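Local structure of uncharacterized protein (Neisseria meningitidis serogroup B, 3OI8) at residues L12-A15 / H16-V20; D37-V40 / R41-M44; E55-S58 / I59-T63. The protein probably plays a role in magnesium and cobalt transport, and its crystallised piece, a pair of CBS domains behind a helical N-terminal region, binds adenosine. All coordinates share one frame; numbering follows the deposited sequence.

Contact 1. Residues L12-A15 / H16-V20; sequences LRQA and HEQEV
Ala15 and Val20 meet where helix 5-17 ends. The CB atom of Ala15 lies 3.8 Å from Val20 CB. One branch of Val20, CG2, comes within 3.6 Å of the Ala15 O atom. That same oxygen takes the backbone N-H of Val20, at 2.9 Å from Val20 N to Ala15 O. The donor sits 38° out of the carbonyl plane, so the bond does not follow a lone pair. A second bond, from Glu19 N to His16 O at 2.8 Å, closes the turn. Glu19 makes this possible by its positive phi of 58°.

Before the turn, Glu17 folds back over Gln14. Its CG sits between the backbone N and the carbonyl carbon (chi1 80°) and lies 3.0 Å from Gln14 O. The carboxylate then rests near Gln14 CA.

Further out, Phe21 packs on Ala15 and Leu12, and its carbonyl oxygen is hydrogen-bonded to His16 ND1. Arg13 reaches Glu30 on helix 23-35 in a salt bridge. Val8 of the second subunit packs on Leu12 and Ala15. The paired bonds and the positive phi define a Schellman motif, here ending the first helix of a helical hairpin.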
ATOM      1  N   LEU A  12      -4.251 -18.366  21.790  1.00 40.50           N
ATOM      2  CA  LEU A  12      -3.036 -17.745  21.278  1.00 43.06           C
ATOM      3  C   LEU A  12      -2.160 -17.140  22.377  1.00 44.67           C
ATOM      4  O   LEU A  12      -0.932 -17.265  22.333  1.00 42.39           O
ATOM      5  CB  LEU A  12      -3.380 -16.693  20.236  1.00 29.45           C
ATOM      6  CG  LEU A  12      -4.069 -17.261  18.990  1.00 38.27           C
ATOM      7  CD1 LEU A  12      -4.649 -16.138  18.156  1.00 39.09           C
ATOM      8  CD2 LEU A  12      -3.135 -18.145  18.170  1.00 33.75           C
ATOM      9  N   ARG A  13      -2.788 -16.466  23.340  1.00 43.57           N
ATOM     10  CA  ARG A  13      -2.056 -15.908  24.470  1.00 44.02           C
ATOM     11  C   ARG A  13      -1.362 -17.030  25.222  1.00 49.65           C
ATOM     12  O   ARG A  13      -0.257 -16.852  25.758  1.00 47.71           O
ATOM     13  CB  ARG A  13      -2.985 -15.129  25.397  1.00 48.56           C
ATOM     14  CG  ARG A  13      -2.915 -13.641  25.163  1.00 50.75           C
ATOM     15  CD  ARG A  13      -4.196 -12.940  25.531  1.00 52.52           C
ATOM     16  NE  ARG A  13      -4.347 -11.726  24.734  1.00 61.55           N
ATOM     17  CZ  ARG A  13      -5.299 -10.818  24.915  1.00 65.19           C
ATOM     18  NH1 ARG A  13      -6.194 -10.979  25.883  1.00 60.41           N
ATOM     19  NH2 ARG A  13      -5.351  -9.744  24.133  1.00 62.00           N
ATOM     20  N   GLN A  14      -2.007 -18.193  25.234  1.00 50.15           N
ATOM     21  CA  GLN A  14      -1.433 -19.381  25.857  1.00 51.49           C
ATOM     22  C   GLN A  14      -0.160 -19.816  25.137  1.00 47.09           C
ATOM     23  O   GLN A  14       0.868 -20.061  25.772  1.00 56.43           O
ATOM     24  CB  GLN A  14      -2.445 -20.530  25.859  1.00 66.39           C
ATOM     25  CG  GLN A  14      -1.975 -21.762  26.618  1.00 82.88           C
ATOM     26  CD  GLN A  14      -2.340 -23.062  25.921  1.00 90.10           C
ATOM     27  OE1 GLN A  14      -1.723 -23.438  24.921  1.00 94.68           O
ATOM     28  NE2 GLN A  14      -3.341 -23.759  26.451  1.00 86.25           N
ATOM     29  N   ALA A  15      -0.220 -19.914  23.809  1.00 44.76           N
ATOM     30  CA  ALA A  15       0.938 -20.376  23.042  1.00 44.15           C
ATOM     31  C   ALA A  15       2.118 -19.430  23.245  1.00 47.52           C
ATOM     32  O   ALA A  15       3.256 -19.869  23.454  1.00 47.26           O
ATOM     33  CB  ALA A  15       0.593 -20.509  21.571  1.00 44.40           C
ATOM     34  N   HIS A  16       1.839 -18.126  23.210  1.00 39.47           N
ATOM     35  CA  HIS A  16       2.872 -17.134  23.482  1.00 48.76           C
ATOM     36  C   HIS A  16       3.547 -17.332  24.840  1.00 54.80           C
ATOM     37  O   HIS A  16       4.766 -17.255  24.935  1.00 56.94           O
ATOM     38  CB  HIS A  16       2.334 -15.713  23.404  1.00 53.32           C
ATOM     39  CG  HIS A  16       3.268 -14.697  23.982  1.00 62.81           C
ATOM     40  ND1 HIS A  16       4.548 -14.509  23.506  1.00 64.59           N
ATOM     41  CD2 HIS A  16       3.118 -13.825  25.008  1.00 65.77           C
ATOM     42  CE1 HIS A  16       5.141 -13.559  24.205  1.00 65.83           C
ATOM     43  NE2 HIS A  16       4.295 -13.127  25.123  1.00 65.60           N
ATOM     44  N   GLU A  17       2.761 -17.566  25.888  1.00 45.93           N
ATOM     45  CA  GLU A  17       3.335 -17.780  27.216  1.00 57.89           C
ATOM     46  C   GLU A  17       4.093 -19.113  27.297  1.00 62.05           C
ATOM     47  O   GLU A  17       4.992 -19.277  28.128  1.00 68.44           O
ATOM     48  CB  GLU A  17       2.263 -17.691  28.304  1.00 56.66           C
ATOM     49  CG  GLU A  17       1.419 -18.941  28.464  1.00 72.61           C
ATOM     50  CD  GLU A  17      -0.007 -18.631  28.906  1.00 79.34           C
ATOM     51  OE1 GLU A  17      -0.547 -19.373  29.755  1.00 84.77           O
ATOM     52  OE2 GLU A  17      -0.589 -17.644  28.403  1.00 78.36           O
ATOM     53  N   GLN A  18       3.723 -20.059  26.436  1.00 54.25           N
ATOM     54  CA  GLN A  18       4.467 -21.309  26.287  1.00 54.95           C
ATOM     55  C   GLN A  18       5.542 -21.154  25.217  1.00 62.34           C
ATOM     56  O   GLN A  18       6.115 -22.138  24.744  1.00 69.21           O
ATOM     57  CB  GLN A  18       3.526 -22.452  25.917  1.00 50.89           C
ATOM     58  CG  GLN A  18       2.653 -22.935  27.076  1.00 59.04           C
ATOM     59  CD  GLN A  18       1.347 -23.539  26.598  1.00 65.69           C
ATOM     60  OE1 GLN A  18       1.151 -23.752  25.400  1.00 77.38           O
ATOM     61  NE2 GLN A  18       0.438 -23.799  27.528  1.00 63.68           N
ATOM     62  N   GLU A  19       5.782 -19.904  24.823  1.00 58.74           N
ATOM     63  CA  GLU A  19       6.864 -19.548  23.903  1.00 65.05           C
ATOM     64  C   GLU A  19       6.830 -20.238  22.527  1.00 64.11           C
ATOM     65  O   GLU A  19       7.863 -20.372  21.869  1.00 65.57           O
ATOM     66  CB  GLU A  19       8.227 -19.734  24.584  1.00 73.17           C
ATOM     67  CG  GLU A  19       8.435 -18.789  25.766  1.00 89.13           C
ATOM     68  CD  GLU A  19       9.809 -18.912  26.410  1.00106.14           C
ATOM     69  OE1 GLU A  19      10.434 -19.992  26.304  1.00111.98           O
ATOM     70  OE2 GLU A  19      10.257 -17.924  27.033  1.00108.52           O
ATOM     71  N   VAL A  20       5.644 -20.658  22.095  1.00 53.54           N
ATOM     72  CA  VAL A  20       5.462 -21.186  20.744  1.00 52.09           C
ATOM     73  C   VAL A  20       5.763 -20.124  19.674  1.00 50.13           C
ATOM     74  O   VAL A  20       6.179 -20.453  18.558  1.00 51.27           O
ATOM     75  CB  VAL A  20       4.035 -21.709  20.529  1.00 60.73           C
ATOM     76  CG1 VAL A  20       3.855 -22.187  19.090  1.00 59.53           C
ATOM     77  CG2 VAL A  20       3.718 -22.819  21.521  1.00 63.74           C
TER

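Contact 2. Residues D37-V40 / R41-M44; sequences DLEV and RDAM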
ATOM      1  N   ASP A  37     -13.219  -8.526  12.108  1.00 28.72           N
ATOM      2  CA  ASP A  37     -14.524  -8.051  12.549  1.00 31.20           C
ATOM      3  C   ASP A  37     -14.945  -6.761  11.838  1.00 40.20           C
ATOM      4  O   ASP A  37     -16.065  -6.273  12.031  1.00 32.80           O
ATOM      5  CB  ASP A  37     -14.527  -7.827  14.063  1.00 44.04           C
ATOM      6  CG  ASP A  37     -15.869  -7.338  14.570  1.00 66.78           C
ATOM      7  OD1 ASP A  37     -16.886  -8.009  14.285  1.00 75.14           O
ATOM      8  OD2 ASP A  37     -15.908  -6.279  15.241  1.00 68.72           O
ATOM      9  N   LEU A  38     -14.060  -6.217  11.007  1.00 28.54           N
ATOM     10  CA  LEU A  38     -14.288  -4.886  10.462  1.00 26.95           C
ATOM     11  C   LEU A  38     -14.899  -4.916   9.070  1.00 23.95           C
ATOM     12  O   LEU A  38     -14.673  -5.848   8.283  1.00 22.73           O
ATOM     13  CB  LEU A  38     -12.980  -4.106  10.417  1.00 29.13           C
ATOM     14  CG  LEU A  38     -12.196  -3.878  11.706  1.00 32.96           C
ATOM     15  CD1 LEU A  38     -10.880  -3.190  11.353  1.00 32.68           C
ATOM     16  CD2 LEU A  38     -12.990  -3.046  12.698  1.00 36.39           C
ATOM     17  N   GLU A  39     -15.651  -3.869   8.762  1.00 27.52           N
ATOM     18  CA  GLU A  39     -16.262  -3.730   7.456  1.00 30.32           C
ATOM     19  C   GLU A  39     -15.788  -2.438   6.795  1.00 25.71           C
ATOM     20  O   GLU A  39     -15.173  -1.588   7.442  1.00 21.69           O
ATOM     21  CB  GLU A  39     -17.794  -3.727   7.590  1.00 36.22           C
ATOM     22  CG  GLU A  39     -18.348  -4.940   8.324  1.00 42.25           C
ATOM     23  CD  GLU A  39     -19.869  -4.960   8.377  1.00 52.30           C
ATOM     24  OE1 GLU A  39     -20.474  -3.898   8.649  1.00 44.35           O
ATOM     25  OE2 GLU A  39     -20.458  -6.041   8.145  1.00 58.72           O
ATOM     26  N   VAL A  40     -16.082  -2.297   5.508  1.00 24.80           N
ATOM     27  CA  VAL A  40     -15.745  -1.077   4.775  1.00 17.73           C
ATOM     28  C   VAL A  40     -16.164   0.159   5.561  1.00 23.74           C
ATOM     29  O   VAL A  40     -15.406   1.109   5.665  1.00 28.96           O
ATOM     30  CB  VAL A  40     -16.388  -1.075   3.372  1.00 25.47           C
ATOM     31  CG1 VAL A  40     -16.325   0.313   2.754  1.00 27.12           C
ATOM     32  CG2 VAL A  40     -15.695  -2.101   2.477  1.00 27.93           C
ATOM     33  N   ARG A  41     -17.365   0.117   6.142  1.00 28.05           N
ATOM     34  CA  ARG A  41     -17.881   1.191   6.998  1.00 32.83           C
ATOM     35  C   ARG A  41     -16.850   1.730   7.968  1.00 37.92           C
ATOM     36  O   ARG A  41     -16.796   2.933   8.234  1.00 31.29           O
ATOM     37  CB  ARG A  41     -19.040   0.679   7.857  1.00 38.93           C
ATOM     38  CG  ARG A  41     -20.353   0.568   7.161  1.00 50.91           C
ATOM     39  CD  ARG A  41     -21.496   0.571   8.167  1.00 54.97           C
ATOM     40  NE  ARG A  41     -22.747   0.210   7.516  1.00 57.83           N
ATOM     41  CZ  ARG A  41     -23.104  -1.046   7.281  1.00 62.57           C
ATOM     42  NH1 ARG A  41     -22.303  -2.033   7.657  1.00 49.11           N
ATOM     43  NH2 ARG A  41     -24.254  -1.318   6.676  1.00 70.28           N
ATOM     44  N   ASP A  42     -16.062   0.821   8.535  1.00 27.50           N
ATOM     45  CA  ASP A  42     -15.172   1.167   9.632  1.00 31.52           C
ATOM     46  C   ASP A  42     -13.884   1.879   9.192  1.00 33.52           C
ATOM     47  O   ASP A  42     -13.169   2.435  10.026  1.00 40.41           O
ATOM     48  CB  ASP A  42     -14.841  -0.097  10.450  1.00 33.21           C
ATOM     49  CG  ASP A  42     -16.097  -0.798  10.986  1.00 45.47           C
ATOM     50  OD1 ASP A  42     -16.875  -0.154  11.727  1.00 48.41           O
ATOM     51  OD2 ASP A  42     -16.311  -1.992  10.663  1.00 43.49           O
ATOM     52  N   ALA A  43     -13.585   1.865   7.892  1.00 27.42           N
ATOM     53  CA  ALA A  43     -12.303   2.387   7.407  1.00 30.09           C
ATOM     54  C   ALA A  43     -12.460   3.447   6.330  1.00 35.61           C
ATOM     55  O   ALA A  43     -11.481   4.055   5.905  1.00 34.54           O
ATOM     56  CB  ALA A  43     -11.405   1.248   6.880  1.00 27.45           C
HETATM   57  N   MSE A  44     -13.689   3.670   5.891  1.00 31.50           N
HETATM   58  CA  MSE A  44     -13.925   4.575   4.774  1.00 24.67           C
HETATM   59  C   MSE A  44     -13.831   6.056   5.134  1.00 25.69           C
HETATM   60  O   MSE A  44     -13.970   6.450   6.296  1.00 30.95           O
HETATM   61  CB  MSE A  44     -15.282   4.291   4.133  1.00 25.75           C
HETATM   62  CG  MSE A  44     -16.452   4.611   5.038  1.00 34.93           C
HETATM   63 SE   MSE A  44     -18.122   4.531   4.048  0.64 40.24          SE
HETATM   64  CE  MSE A  44     -19.345   4.380   5.558  1.00101.28           C
TER
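Asp42 has CG beside its own backbone N and anti to its carbonyl carbon (chi1 -57°), which turns the carboxylate back toward Glu39. Glu39 and Arg41 have first torsions of the same kind. Both chains then run out extended, side by side and pointing the same way.

Asp42 OD2 accepts the backbone N-H of Glu39 at 2.8 Å from Glu39 N, in a nearly straight bond. It uses the lone pair turned away from its other oxygen. The backbone adds a second tie, from Asp42 N to Glu39 O, also at 2.8 Å. One side-chain bond and one backbone bond thus join Asp42 to Glu39. Leu38 lies against the carboxylate, with CD2 4.0 Å from Asp42 OD2.

Glu39 OE1 forms a salt bridge with Arg41 NH1 at 2.8 Å. It meets the guanidinium at the edge, with the two planes 31° apart. Arg41 NE has a second acid, Glu117.

Val40 O takes Ala43 N at 3.0 Å and, weakly, the backbone N of Met44, which is a selenomethionine. Val40 CG1 packs near Met44 CB. Val40 also rests on Leu124 and Val138, and Leu38 on Leu121.

Together these bonds close a tight turn in the loop from helix 23-35 to strand 45-46 of the CBS pair. The turn puts the side chain of Ala43 about 5 Å from that of Asp153, which binds adenosine.

Contact 3. Residues E55-S58 / I59-T63; sequences ENDS and IERIT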
ATOM      1  N   GLU A  55     -14.818  16.667 -13.662  1.00 30.24           N
ATOM      2  CA  GLU A  55     -14.681  16.169 -15.026  1.00 28.69           C
ATOM      3  C   GLU A  55     -13.941  17.139 -15.954  1.00 30.31           C
ATOM      4  O   GLU A  55     -13.004  16.753 -16.658  1.00 31.53           O
ATOM      5  CB  GLU A  55     -16.107  15.925 -15.569  1.00 31.42           C
ATOM      6  CG  GLU A  55     -16.219  15.060 -16.811  1.00 40.80           C
ATOM      7  CD  GLU A  55     -17.676  14.757 -17.190  1.00 40.36           C
ATOM      8  OE1 GLU A  55     -18.605  15.387 -16.625  1.00 36.82           O
ATOM      9  OE2 GLU A  55     -17.893  13.877 -18.057  1.00 45.04           O
ATOM     10  N   ASN A  56     -14.371  18.400 -15.962  1.00 23.85           N
ATOM     11  CA  ASN A  56     -13.937  19.341 -16.999  1.00 25.87           C
ATOM     12  C   ASN A  56     -12.889  20.356 -16.538  1.00 31.94           C
ATOM     13  O   ASN A  56     -12.629  21.350 -17.217  1.00 31.34           O
ATOM     14  CB  ASN A  56     -15.150  20.070 -17.605  1.00 31.81           C
ATOM     15  CG  ASN A  56     -16.032  19.153 -18.446  1.00 38.11           C
ATOM     16  OD1 ASN A  56     -15.557  18.190 -19.055  1.00 37.59           O
ATOM     17  ND2 ASN A  56     -17.326  19.463 -18.493  1.00 44.33           N
ATOM     18  N   ASP A  57     -12.285  20.108 -15.382  1.00 22.40           N
ATOM     19  CA  ASP A  57     -11.317  21.043 -14.847  1.00 23.36           C
ATOM     20  C   ASP A  57     -10.036  21.077 -15.711  1.00 22.52           C
ATOM     21  O   ASP A  57      -9.757  20.133 -16.448  1.00 24.65           O
ATOM     22  CB  ASP A  57     -10.996  20.680 -13.396  1.00 26.16           C
ATOM     23  CG  ASP A  57     -10.898  21.906 -12.509  1.00 42.71           C
ATOM     24  OD1 ASP A  57     -10.728  23.030 -13.044  1.00 50.57           O
ATOM     25  OD2 ASP A  57     -10.995  21.759 -11.279  1.00 38.48           O
ATOM     26  N   SER A  58      -9.276  22.167 -15.622  1.00 23.55           N
ATOM     27  CA  SER A  58      -8.055  22.329 -16.417  1.00 23.05           C
ATOM     28  C   SER A  58      -6.876  21.552 -15.820  1.00 22.62           C
ATOM     29  O   SER A  58      -6.844  21.250 -14.624  1.00 21.07           O
ATOM     30  CB  SER A  58      -7.674  23.806 -16.495  1.00 25.87           C
ATOM     31  OG  SER A  58      -7.181  24.226 -15.236  1.00 25.63           O
ATOM     32  N   ILE A  59      -5.888  21.242 -16.649  1.00 24.44           N
ATOM     33  CA  ILE A  59      -4.729  20.531 -16.135  1.00 23.73           C
ATOM     34  C   ILE A  59      -4.044  21.310 -15.004  1.00 26.24           C
ATOM     35  O   ILE A  59      -3.602  20.721 -14.024  1.00 21.39           O
ATOM     36  CB  ILE A  59      -3.731  20.145 -17.256  1.00 20.53           C
ATOM     37  CG1 ILE A  59      -2.660  19.198 -16.693  1.00 27.90           C
ATOM     38  CG2 ILE A  59      -3.150  21.377 -17.935  1.00 22.22           C
ATOM     39  CD1 ILE A  59      -1.901  18.439 -17.750  1.00 32.46           C
ATOM     40  N   GLU A  60      -3.981  22.634 -15.130  1.00 25.18           N
ATOM     41  CA  GLU A  60      -3.343  23.492 -14.126  1.00 25.84           C
ATOM     42  C   GLU A  60      -4.032  23.438 -12.757  1.00 31.16           C
ATOM     43  O   GLU A  60      -3.380  23.362 -11.710  1.00 23.17           O
ATOM     44  CB  GLU A  60      -3.288  24.944 -14.618  1.00 32.87           C
ATOM     45  CG  GLU A  60      -2.328  25.199 -15.783  1.00 35.20           C
ATOM     46  CD  GLU A  60      -2.945  24.924 -17.149  1.00 42.75           C
ATOM     47  OE1 GLU A  60      -4.159  24.609 -17.217  1.00 30.91           O
ATOM     48  OE2 GLU A  60      -2.209  25.029 -18.158  1.00 40.45           O
ATOM     49  N   ARG A  61      -5.358  23.488 -12.763  1.00 25.80           N
ATOM     50  CA  ARG A  61      -6.117  23.439 -11.529  1.00 26.61           C
ATOM     51  C   ARG A  61      -6.111  22.026 -10.919  1.00 25.23           C
ATOM     52  O   ARG A  61      -5.915  21.858  -9.716  1.00 25.37           O
ATOM     53  CB  ARG A  61      -7.544  23.920 -11.804  1.00 28.67           C
ATOM     54  CG  ARG A  61      -7.618  25.428 -12.063  1.00 41.12           C
ATOM     55  CD  ARG A  61      -8.991  25.848 -12.575  1.00 44.44           C
ATOM     56  NE  ARG A  61     -10.054  25.422 -11.669  1.00 50.37           N
ATOM     57  CZ  ARG A  61     -10.529  26.167 -10.676  1.00 47.42           C
ATOM     58  NH1 ARG A  61     -10.037  27.383 -10.462  1.00 41.69           N
ATOM     59  NH2 ARG A  61     -11.499  25.700  -9.904  1.00 43.19           N
ATOM     60  N   ILE A  62      -6.321  21.011 -11.749  1.00 18.12           N
ATOM     61  CA  ILE A  62      -6.172  19.630 -11.293  1.00 16.91           C
ATOM     62  C   ILE A  62      -4.805  19.406 -10.627  1.00 26.75           C
ATOM     63  O   ILE A  62      -4.730  18.937  -9.487  1.00 24.76           O
ATOM     64  CB  ILE A  62      -6.372  18.619 -12.460  1.00 21.59           C
ATOM     65  CG1 ILE A  62      -7.864  18.507 -12.808  1.00 23.75           C
ATOM     66  CG2 ILE A  62      -5.783  17.242 -12.101  1.00 25.35           C
ATOM     67  CD1 ILE A  62      -8.141  17.839 -14.139  1.00 22.46           C
ATOM     68  N   THR A  63      -3.729  19.756 -11.331  1.00 21.26           N
ATOM     69  CA  THR A  63      -2.387  19.497 -10.828  1.00 24.52           C
ATOM     70  C   THR A  63      -2.129  20.199  -9.487  1.00 29.76           C
ATOM     71  O   THR A  63      -1.573  19.602  -8.566  1.00 32.99           O
ATOM     72  CB  THR A  63      -1.294  19.871 -11.865  1.00 23.84           C
ATOM     73  OG1 THR A  63      -1.408  19.011 -13.007  1.00 21.22           O
ATOM     74  CG2 THR A  63       0.090  19.700 -11.265  1.00 24.75           C
TER
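Asp57 lies across the side chain of Arg61 at about a right angle, its OD1 atom at the edge of the guanidinium and close to Arg61 CD. It stands just before the N-cap of helix 59-69, a helix of the first CBS domain. Ser58 is the N-cap residue.

Arg61 NE donates to Asp57 OD1 at 2.8 Å, as part of a salt bridge. The acceptor is close to the guanidinium plane, only 8° out of it. On the carboxylate side, the bond uses the lone pair facing the other oxygen. A bend at chi3 of Arg61 (55°) turns NE back to the acid. A second donor, Ser58 N, meets Asp57 OD1 on the anti side at 3.1 Å. Two bonds therefore hold this oxygen. The other, Asp57 OD2, is hydrogen-bonded to a glycerol probably left from crystallisation.

The cap comes from Ser58. Its OG stands between the backbone N and the carbonyl carbon (chi1 72°), and from there it reaches the first turn. Arg61 N donates to Ser58 OG at 3.2 Å. The aliphatic part of Arg61 runs past the same hydroxyl, with CG 3.4 Å from Ser58 OG.

The apolar side is made by Ile62. Its CG1 lies 3.9 Å from Asp57 CB, and CD1 comes near Asp57 O. Ile62 and Ile59 both pack on Phe103, while Met97 of the second subunit touches Ile59. Phe98 of that subunit packs on Glu60 and Thr63.

Deeper in the turn, Ile62 N donates to Ser58 O, nearly along the C=O axis. One residue on, Ile59 O takes two donors from Thr63. The backbone N and OG1 of Thr63 arrive from opposite faces of the Ile59 carbonyl plane, with Thr63 OG1 at 3.0 Å from Ile59 O.

In the fold
Along the chain, contact 1 closes helix 5-17 in the N-terminal region, contact 2 lies in the loop between helix 23-35 and strand 45-46, at the entry to the CBS pair, and contact 3 starts helix 59-69 in the first CBS domain. The centres of contacts 1 and 2 are about 29 Å apart, those of 2 and 3 about 32 Å, and those of 1 and 3, on opposite sides of the chain's centre, about 56 Å. Contacts 1 and 3 touch the second subunit, so the dimer interface involves the helical region and the CBS part. The Ala43 and Ile62 side chains, in contacts 2 and 3, lie about 9 and 11 Å from a bound adenosine, without reaching it.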